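Local structure of peptidyl-tRNA hydrolase (Thermoplasma acidophilum, 1RLK) at residues A[23-34]-A[76-84]; A[61-71]-A[93-101]. The protein probably hydrolyses peptidyl-tRNAs that drop off the ribosome, releasing the tRNA and an N-acyl amino acid, as a member of the PTH2 family. All blocks are in the same frame, centred on the assembly; numbering follows the deposited sequence.

Interaction 1 (A[23-34]-A[76-84]); sequences QVAHAAVTCAIR and IVNEIVQDR. With SO4 (sulfate ion), chain B.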
loop_
_atom_site.group_PDB
_atom_site.type_symbol
_atom_site.label_atom_id
_atom_site.label_comp_id
_atom_site.label_asym_id
_atom_site.label_seq_id
_atom_site.Cartn_x
_atom_site.Cartn_y
_atom_site.Cartn_z
ATOM N N GLN A 23 4.944 1.420 8.986
ATOM C CA GLN A 23 4.792 2.005 7.650
ATOM C C GLN A 23 3.685 1.321 6.888
ATOM O O GLN A 23 2.871 1.988 6.240
ATOM C CB GLN A 23 6.087 1.931 6.846
ATOM C CG GLN A 23 7.273 2.637 7.490
ATOM C CD GLN A 23 7.052 4.097 7.690
ATOM O OE1 GLN A 23 6.750 4.822 6.737
ATOM N NE2 GLN A 23 7.206 4.551 8.934
ATOM N N VAL A 24 3.623 -0.011 6.982
ATOM C CA VAL A 24 2.507 -0.759 6.379
ATOM C C VAL A 24 1.172 -0.318 6.980
ATOM O O VAL A 24 0.185 -0.132 6.243
ATOM C CB VAL A 24 2.706 -2.299 6.516
ATOM C CG1 VAL A 24 1.457 -3.048 6.086
ATOM C CG2 VAL A 24 3.899 -2.740 5.668
ATOM N N ALA A 25 1.133 -0.131 8.309
ATOM C CA ALA A 25 -0.070 0.370 8.975
ATOM C C ALA A 25 -0.481 1.773 8.494
ATOM O O ALA A 25 -1.677 2.055 8.366
ATOM C CB ALA A 25 0.098 0.359 10.512
ATOM N N HIS A 26 0.491 2.646 8.243
ATOM C CA HIS A 26 0.207 3.981 7.696
ATOM C C HIS A 26 -0.515 3.830 6.365
ATOM O O HIS A 26 -1.567 4.444 6.169
ATOM C CB HIS A 26 1.469 4.811 7.460
ATOM C CG HIS A 26 2.217 5.152 8.705
ATOM N ND1 HIS A 26 3.477 5.708 8.689
ATOM C CD2 HIS A 26 1.882 5.012 10.008
ATOM C CE1 HIS A 26 3.880 5.905 9.932
ATOM N NE2 HIS A 26 2.933 5.484 10.751
ATOM N N ALA A 27 0.030 2.994 5.469
ATOM C CA ALA A 27 -0.575 2.798 4.151
ATOM C C ALA A 27 -1.994 2.269 4.272
ATOM O O ALA A 27 -2.904 2.714 3.562
ATOM C CB ALA A 27 0.277 1.874 3.308
ATOM N N ALA A 28 -2.185 1.324 5.190
ATOM C CA ALA A 28 -3.446 0.621 5.329
ATOM C C ALA A 28 -4.526 1.540 5.874
ATOM O O ALA A 28 -5.670 1.477 5.427
ATOM C CB ALA A 28 -3.279 -0.593 6.247
ATOM N N VAL A 29 -4.159 2.389 6.835
ATOM C CA VAL A 29 -5.084 3.346 7.420
ATOM C C VAL A 29 -5.569 4.358 6.383
ATOM O O VAL A 29 -6.774 4.592 6.246
ATOM C CB VAL A 29 -4.441 4.064 8.630
ATOM C CG1 VAL A 29 -5.263 5.281 9.045
ATOM C CG2 VAL A 29 -4.303 3.069 9.797
ATOM N N THR A 30 -4.640 4.925 5.624
ATOM C CA THR A 30 -5.030 5.940 4.658
ATOM C C THR A 30 -5.898 5.321 3.554
ATOM O O THR A 30 -6.926 5.886 3.186
ATOM C CB THR A 30 -3.802 6.627 4.076
ATOM O OG1 THR A 30 -3.071 7.276 5.123
ATOM C CG2 THR A 30 -4.208 7.750 3.103
ATOM N N CYS A 31 -5.501 4.151 3.042
ATOM C CA CYS A 31 -6.267 3.518 1.975
ATOM C C CYS A 31 -7.660 3.139 2.447
ATOM O O CYS A 31 -8.632 3.296 1.720
ATOM C CB CYS A 31 -5.528 2.294 1.436
ATOM S SG CYS A 31 -4.112 2.714 0.425
ATOM N N ALA A 32 -7.754 2.643 3.674
ATOM C CA ALA A 32 -9.020 2.146 4.207
ATOM C C ALA A 32 -10.017 3.287 4.394
ATOM O O ALA A 32 -11.165 3.168 4.018
ATOM C CB ALA A 32 -8.794 1.397 5.539
ATOM N N ILE A 33 -9.555 4.386 4.975
ATOM C CA ILE A 33 -10.393 5.555 5.212
ATOM C C ILE A 33 -10.838 6.204 3.901
ATOM O O ILE A 33 -12.007 6.514 3.747
ATOM C CB ILE A 33 -9.675 6.559 6.156
ATOM C CG1 ILE A 33 -9.657 5.971 7.573
ATOM C CG2 ILE A 33 -10.378 7.924 6.134
ATOM C CD1 ILE A 33 -8.981 6.818 8.620
ATOM N N ARG A 34 -9.921 6.400 2.959
ATOM C CA ARG A 34 -10.298 6.909 1.641
ATOM C C ARG A 34 -11.325 5.982 0.964
ATOM O O ARG A 34 -12.321 6.441 0.396
ATOM C CB ARG A 34 -9.056 7.085 0.768
ATOM C CG ARG A 34 -9.366 7.499 -0.669
ATOM C CD ARG A 34 -8.196 8.038 -1.447
ATOM N NE ARG A 34 -7.384 8.982 -0.672
ATOM C CZ ARG A 34 -6.060 8.910 -0.508
ATOM N NH1 ARG A 34 -5.344 7.919 -1.058
ATOM N NH2 ARG A 34 -5.445 9.833 0.232
ATOM N N ILE A 76 -7.416 2.414 -9.127
ATOM C CA ILE A 76 -7.334 1.751 -7.834
ATOM C C ILE A 76 -6.830 2.742 -6.792
ATOM O O ILE A 76 -5.817 3.434 -6.995
ATOM C CB ILE A 76 -6.416 0.510 -7.917
ATOM C CG1 ILE A 76 -7.058 -0.557 -8.822
ATOM C CG2 ILE A 76 -6.154 -0.066 -6.519
ATOM C CD1 ILE A 76 -6.117 -1.688 -9.247
ATOM N N VAL A 77 -7.532 2.785 -5.665
ATOM C CA VAL A 77 -7.094 3.588 -4.517
ATOM C C VAL A 77 -5.687 3.201 -4.120
ATOM O O VAL A 77 -5.367 2.014 -3.979
ATOM C CB VAL A 77 -8.036 3.402 -3.300
ATOM C CG1 VAL A 77 -7.436 4.057 -2.035
ATOM C CG2 VAL A 77 -9.420 3.956 -3.611
ATOM N N ASN A 78 -4.832 4.202 -3.936
ATOM C CA ASN A 78 -3.455 3.963 -3.527
ATOM C C ASN A 78 -2.883 5.127 -2.754
ATOM O O ASN A 78 -3.297 6.280 -2.957
ATOM C CB ASN A 78 -2.585 3.668 -4.749
ATOM C CG ASN A 78 -2.449 4.872 -5.680
ATOM O OD1 ASN A 78 -1.481 5.626 -5.583
ATOM N ND2 ASN A 78 -3.417 5.047 -6.589
ATOM N N GLU A 79 -1.932 4.840 -1.872
ATOM C CA GLU A 79 -1.292 5.880 -1.082
ATOM C C GLU A 79 0.175 5.581 -0.935
ATOM O O GLU A 79 0.554 4.540 -0.377
ATOM C CB GLU A 79 -1.933 5.967 0.304
ATOM C CG GLU A 79 -1.340 7.050 1.187
ATOM C CD GLU A 79 -1.769 8.462 0.805
ATOM O OE1 GLU A 79 -2.670 8.653 -0.073
ATOM O OE2 GLU A 79 -1.211 9.380 1.429
ATOM N N ILE A 80 1.005 6.489 -1.446
ATOM C CA ILE A 80 2.419 6.488 -1.174
ATOM C C ILE A 80 2.644 7.011 0.245
ATOM O O ILE A 80 2.110 8.051 0.626
ATOM C CB ILE A 80 3.162 7.352 -2.215
ATOM C CG1 ILE A 80 3.292 6.558 -3.516
ATOM C CG2 ILE A 80 4.536 7.779 -1.695
ATOM C CD1 ILE A 80 3.766 7.365 -4.691
ATOM N N VAL A 81 3.445 6.284 1.012
ATOM C CA VAL A 81 3.661 6.596 2.402
ATOM C C VAL A 81 5.074 7.111 2.568
ATOM O O VAL A 81 6.017 6.539 2.022
ATOM C CB VAL A 81 3.409 5.352 3.287
ATOM C CG1 VAL A 81 3.979 5.553 4.693
ATOM C CG2 VAL A 81 1.920 5.056 3.335
ATOM N N GLN A 82 5.202 8.181 3.329
ATOM C CA GLN A 82 6.491 8.785 3.652
ATOM C C GLN A 82 6.642 8.857 5.166
ATOM O O GLN A 82 5.700 9.240 5.847
ATOM C CB GLN A 82 6.582 10.205 3.060
ATOM C CG GLN A 82 6.504 10.240 1.528
ATOM C CD GLN A 82 6.453 11.655 0.931
ATOM O OE1 GLN A 82 7.451 12.380 0.934
ATOM N NE2 GLN A 82 5.309 12.020 0.393
ATOM N N ASP A 83 7.820 8.504 5.685
ATOM C CA ASP A 83 8.085 8.629 7.112
ATOM C C ASP A 83 8.369 10.085 7.487
ATOM O O ASP A 83 8.193 10.984 6.661
ATOM C CB ASP A 83 9.185 7.639 7.592
ATOM C CG ASP A 83 10.585 7.960 7.080
ATOM O OD1 ASP A 83 10.852 9.069 6.568
ATOM O OD2 ASP A 83 11.508 7.125 7.175
ATOM N N ARG A 84 8.770 10.319 8.733
ATOM C CA ARG A 84 9.057 11.677 9.200
ATOM C C ARG A 84 10.414 12.108 8.645
ATOM O O ARG A 84 11.269 11.288 8.334
ATOM C CB ARG A 84 8.994 11.792 10.747
ATOM C CG ARG A 84 10.041 10.988 11.556
ATOM C CD ARG A 84 9.745 10.841 13.095
ATOM N NE ARG A 84 9.228 9.509 13.479
ATOM C CZ ARG A 84 9.441 8.894 14.654
ATOM N NH1 ARG A 84 10.116 9.474 15.643
ATOM N NH2 ARG A 84 8.927 7.686 14.860
HETATM S S SO4 B . 7.436 7.516 11.145
HETATM O O1 SO4 B . 6.545 7.854 10.033
HETATM O O2 SO4 B . 7.852 6.123 11.045
HETATM O O3 SO4 B . 8.667 8.296 11.104
HETATM O O4 SO4 B . 6.729 7.727 12.408
HETATM O O HOH W 1 -6.178 6.891 -4.140
#

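Interaction 2 (A[61-71]-A[93-101]); sequences LDEIMEIKRMA and TITCIGLGP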
loop_
_atom_site.group_PDB
_atom_site.type_symbol
_atom_site.label_atom_id
_atom_site.label_comp_id
_atom_site.label_asym_id
_atom_site.label_seq_id
_atom_site.Cartn_x
_atom_site.Cartn_y
_atom_site.Cartn_z
ATOM N N LEU A 61 12.704 2.559 -5.127
ATOM C CA LEU A 61 11.712 3.585 -5.358
ATOM C C LEU A 61 11.066 3.440 -6.713
ATOM O O LEU A 61 9.865 3.607 -6.858
ATOM C CB LEU A 61 12.365 4.970 -5.207
ATOM C CG LEU A 61 11.375 6.133 -5.207
ATOM C CD1 LEU A 61 10.289 5.899 -4.172
ATOM C CD2 LEU A 61 12.148 7.421 -4.918
ATOM N N ASP A 62 11.859 3.107 -7.726
ATOM C CA ASP A 62 11.302 2.912 -9.066
ATOM C C ASP A 62 10.150 1.912 -9.081
ATOM O O ASP A 62 9.135 2.132 -9.747
ATOM C CB ASP A 62 12.401 2.486 -10.048
ATOM C CG ASP A 62 13.297 3.648 -10.451
ATOM O OD1 ASP A 62 12.751 4.704 -10.872
ATOM O OD2 ASP A 62 14.552 3.597 -10.363
ATOM N N GLU A 63 10.272 0.829 -8.330
ATOM C CA GLU A 63 9.187 -0.160 -8.283
ATOM C C GLU A 63 7.951 0.429 -7.624
ATOM O O GLU A 63 6.852 0.244 -8.113
ATOM C CB GLU A 63 9.602 -1.435 -7.538
ATOM C CG GLU A 63 10.859 -2.126 -8.053
ATOM C CD GLU A 63 10.752 -2.579 -9.493
ATOM O OE1 GLU A 63 9.624 -2.819 -9.977
ATOM O OE2 GLU A 63 11.821 -2.692 -10.145
ATOM N N ILE A 64 8.133 1.136 -6.511
ATOM C CA ILE A 64 7.025 1.893 -5.896
ATOM C C ILE A 64 6.296 2.766 -6.925
ATOM O O ILE A 64 5.072 2.768 -6.997
ATOM C CB ILE A 64 7.551 2.789 -4.739
ATOM C CG1 ILE A 64 8.150 1.949 -3.615
ATOM C CG2 ILE A 64 6.441 3.681 -4.182
ATOM C CD1 ILE A 64 7.125 1.133 -2.834
ATOM N N MET A 65 7.055 3.499 -7.734
ATOM C CA MET A 65 6.457 4.449 -8.678
ATOM C C MET A 65 5.787 3.742 -9.871
ATOM O O MET A 65 4.801 4.231 -10.443
ATOM C CB MET A 65 7.528 5.447 -9.145
ATOM C CG MET A 65 8.128 6.289 -8.007
ATOM S SD MET A 65 6.866 7.018 -6.928
ATOM C CE MET A 65 5.967 7.946 -8.036
ATOM N N GLU A 66 6.281 2.558 -10.208
ATOM C CA GLU A 66 5.666 1.741 -11.249
ATOM C C GLU A 66 4.305 1.230 -10.798
ATOM O O GLU A 66 3.358 1.231 -11.555
ATOM C CB GLU A 66 6.583 0.554 -11.574
ATOM C CG GLU A 66 6.088 -0.318 -12.705
ATOM C CD GLU A 66 6.106 0.405 -14.037
ATOM O OE1 GLU A 66 6.883 1.381 -14.193
ATOM O OE2 GLU A 66 5.340 -0.013 -14.931
ATOM N N ILE A 67 4.221 0.790 -9.548
ATOM C CA ILE A 67 2.970 0.350 -8.941
ATOM C C ILE A 67 1.954 1.499 -8.950
ATOM O O ILE A 67 0.794 1.346 -9.357
ATOM C CB ILE A 67 3.269 -0.154 -7.490
ATOM C CG1 ILE A 67 3.988 -1.503 -7.545
ATOM C CG2 ILE A 67 1.997 -0.313 -6.664
ATOM C CD1 ILE A 67 4.648 -1.908 -6.247
ATOM N N LYS A 68 2.419 2.667 -8.498
ATOM C CA LYS A 68 1.623 3.880 -8.506
ATOM C C LYS A 68 1.053 4.093 -9.901
ATOM O O LYS A 68 -0.146 4.229 -10.073
ATOM C CB LYS A 68 2.512 5.070 -8.080
ATOM C CG LYS A 68 1.870 6.474 -8.257
ATOM C CD LYS A 68 0.834 6.702 -7.223
ATOM C CE LYS A 68 0.324 8.143 -7.160
ATOM N NZ LYS A 68 -1.170 8.135 -7.224
ATOM N N ARG A 69 1.925 4.107 -10.902
ATOM C CA ARG A 69 1.494 4.305 -12.295
ATOM C C ARG A 69 0.364 3.355 -12.680
ATOM O O ARG A 69 -0.655 3.775 -13.242
ATOM C CB ARG A 69 2.663 4.138 -13.275
ATOM C CG ARG A 69 2.279 4.435 -14.736
ATOM C CD ARG A 69 3.347 4.091 -15.767
ATOM N NE ARG A 69 3.643 2.656 -15.825
ATOM C CZ ARG A 69 2.829 1.721 -16.323
ATOM N NH1 ARG A 69 1.637 2.027 -16.828
ATOM N NH2 ARG A 69 3.214 0.451 -16.331
ATOM N N MET A 70 0.537 2.073 -12.374
ATOM C CA MET A 70 -0.463 1.073 -12.749
ATOM C C MET A 70 -1.753 1.231 -11.977
ATOM O O MET A 70 -2.826 1.128 -12.541
ATOM C CB MET A 70 0.089 -0.335 -12.541
ATOM C CG MET A 70 1.323 -0.615 -13.346
ATOM S SD MET A 70 1.519 -2.361 -13.585
ATOM C CE MET A 70 3.150 -2.503 -13.523
ATOM N N ALA A 71 -1.650 1.495 -10.679
ATOM C CA ALA A 71 -2.832 1.677 -9.857
ATOM C C ALA A 71 -3.678 2.846 -10.344
ATOM O O ALA A 71 -4.883 2.727 -10.461
ATOM C CB ALA A 71 -2.433 1.889 -8.383
ATOM N N THR A 93 11.149 10.249 3.681
ATOM C CA THR A 93 11.397 9.244 2.645
ATOM C C THR A 93 10.171 8.404 2.342
ATOM O O THR A 93 9.412 8.069 3.260
ATOM C CB THR A 93 12.508 8.318 3.092
ATOM O OG1 THR A 93 13.667 9.090 3.394
ATOM C CG2 THR A 93 12.928 7.401 1.965
ATOM N N ILE A 94 9.997 8.065 1.058
ATOM C CA ILE A 94 8.943 7.155 0.603
ATOM C C ILE A 94 9.333 5.735 1.007
ATOM O O ILE A 94 10.386 5.253 0.598
ATOM C CB ILE A 94 8.743 7.251 -0.924
ATOM C CG1 ILE A 94 8.134 8.606 -1.292
ATOM C CG2 ILE A 94 7.861 6.129 -1.411
ATOM C CD1 ILE A 94 8.016 8.871 -2.776
ATOM N N THR A 95 8.482 5.093 1.816
ATOM C CA THR A 95 8.758 3.775 2.406
ATOM C C THR A 95 7.962 2.655 1.759
ATOM O O THR A 95 8.441 1.535 1.664
ATOM C CB THR A 95 8.441 3.775 3.930
ATOM O OG1 THR A 95 7.105 4.259 4.182
ATOM C CG2 THR A 95 9.334 4.734 4.656
ATOM N N CYS A 96 6.732 2.940 1.366
ATOM C CA CYS A 96 5.833 1.924 0.858
ATOM C C CYS A 96 4.652 2.534 0.134
ATOM O O CYS A 96 4.493 3.752 0.109
ATOM C CB CYS A 96 5.355 1.035 2.014
ATOM S SG CYS A 96 4.339 1.888 3.236
ATOM N N ILE A 97 3.836 1.695 -0.497
ATOM C CA ILE A 97 2.608 2.149 -1.134
ATOM C C ILE A 97 1.481 1.166 -0.850
ATOM O O ILE A 97 1.656 -0.046 -0.990
ATOM C CB ILE A 97 2.805 2.365 -2.655
ATOM C CG1 ILE A 97 1.527 2.882 -3.296
ATOM C CG2 ILE A 97 3.254 1.093 -3.358
ATOM C CD1 ILE A 97 1.718 3.328 -4.739
ATOM N N GLY A 98 0.343 1.681 -0.411
ATOM C CA GLY A 98 -0.848 0.871 -0.208
ATOM C C GLY A 98 -1.764 0.898 -1.418
ATOM O O GLY A 98 -1.859 1.919 -2.120
ATOM N N LEU A 99 -2.440 -0.218 -1.662
ATOM C CA LEU A 99 -3.410 -0.344 -2.749
ATOM C C LEU A 99 -4.684 -1.014 -2.264
ATOM O O LEU A 99 -4.634 -2.069 -1.623
ATOM C CB LEU A 99 -2.873 -1.191 -3.908
ATOM C CG LEU A 99 -1.435 -1.080 -4.359
ATOM C CD1 LEU A 99 -1.148 -2.207 -5.326
ATOM C CD2 LEU A 99 -1.193 0.269 -5.039
ATOM N N GLY A 100 -5.825 -0.432 -2.611
ATOM C CA GLY A 100 -7.111 -1.053 -2.352
ATOM C C GLY A 100 -7.779 -0.535 -1.092
ATOM O O GLY A 100 -7.435 0.557 -0.622
ATOM N N PRO A 101 -8.701 -1.308 -0.522
ATOM C CA PRO A 101 -9.006 -2.675 -0.971
ATOM C C PRO A 101 -9.668 -2.761 -2.349
ATOM O O PRO A 101 -10.361 -1.837 -2.775
ATOM C CB PRO A 101 -9.974 -3.181 0.095
ATOM C CG PRO A 101 -10.635 -1.923 0.628
ATOM C CD PRO A 101 -9.560 -0.900 0.600
#

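Interaction 1 (A[23-34]-A[76-84])
Glu79 OE1 lies at the edge of the Arg34 guanidinium, in its plane. NH1 and NH2 both grip this one oxygen, with Arg34 NH1 to Glu79 OE1 at 2.9 Å. The carboxylate is tilted 46° to the guanidinium, and both nitrogens reach OE1 from the same face of the carboxylate plane. Sulfate O1 lies at the edge of the His26 ring, in its plane. The sulfate also sits at the edge of the Arg84 guanidinium.

Glu79 CG lies anti to the backbone N (chi1 -179°), and a bend at chi2 swings the acid toward Arg34. Thr30 CG2 packs on this acid, 3.4 Å from Glu79 CD.

Val81 presses CG2 tightly on Ala27 CA at 3.5 Å. Its CG1 meets His26 CB and Gln23 OE1, which is hydrogen-bonded to Thr95. Val77 CG1 packs on Cys31 and on Arg34 CD. Gln23 NE2 comes 2.7 Å from sulfate O2. Arg84 binds the ion through its backbone N and NE.

Helix segment 23-34 runs roughly antiparallel (149°) to edge strand 78-82. The salt bridge flanks a hydrophobic seam. At the Arg84 end, Gln23 and Arg84 offer N-H groups that suit an anion, here one probably from the crystallisation liquor.

Interaction 2 (A[61-71]-A[93-101])
Leu61, Ile64, Ile67 and Ala71 form the apolar stripe of helix 61-74 that rests on Ile94, Ile97 and Leu99 of inner strand 94-103. Leu61 crosses Ile94 at about a right angle, and its CD1 touches Ile94 CG2 at 3.7 Å. Ile64 lies between Ile94 and Ile97. Its CG2 faces Ile94, while its CD1 reaches the backbone at Cys96 CA, 4.0 Å away. Ile97 buries the most surface here. Its CG1 runs anti to the backbone N (chi1 -178°), which carries CD1 against Lys68, 3.8 Å from Lys68 CA. The other branch, CG2, takes the crowded position and fits between Ile64 CD1 and Ile67 CG2. Ile67 CG2 also meets Leu99 CD2, at 3.6 Å. Ala71 CB closes the row on that same methyl.

The backbone sets this pattern. Val81 pairs with both Thr95 and Cys96, and Thr95 has helix-like angles (phi -106°, psi -36°), as in a classic beta bulge. Thr95 and Cys96 both turn away from the helix, so the inward side chains come at 94, 97 and 99.

Polar groups stay at the margin. Lys68 lays its CB on Ile97 but sends NZ away to a salt bridge with Asp72 and a hydrogen bond to Asn78.

Helix segment 61-71 runs roughly parallel to strand 94-100, with a closest approach of the axes of 8.7 Å. Ile110 of helix 104-111 and Tyr114 adjoin Ile67. With aliphatic methyl groups meeting along most of the row, and the charge of Lys68 paired with Asp72 outside it, the contact is a hydrophobic core between helix and sheet that relies on close fit.

In the fold
Interactions 1 and 2 lie on opposite faces of one mixed sheet, their centres about 10 Å apart. Strands 78-82 and 94-103 are neighbours in it, with Val77 O hydrogen-bonded to Gly100 N at 2.8 Å. Helix 17-38 covers one face and helix 61-74 the other, giving an alpha/beta/alpha sandwich. Polar side chains link the two: Gln23 OE1 is 2.6 Å from Thr95 OG1, at the bulge, and Lys68 reaches Asn78. Cys31 CB also packs on Gly100 O, at 3.3 Å. The sulfate belongs to interaction 1 and lies beside Gln23, whose OE1 contacts the inner strand of interaction 2.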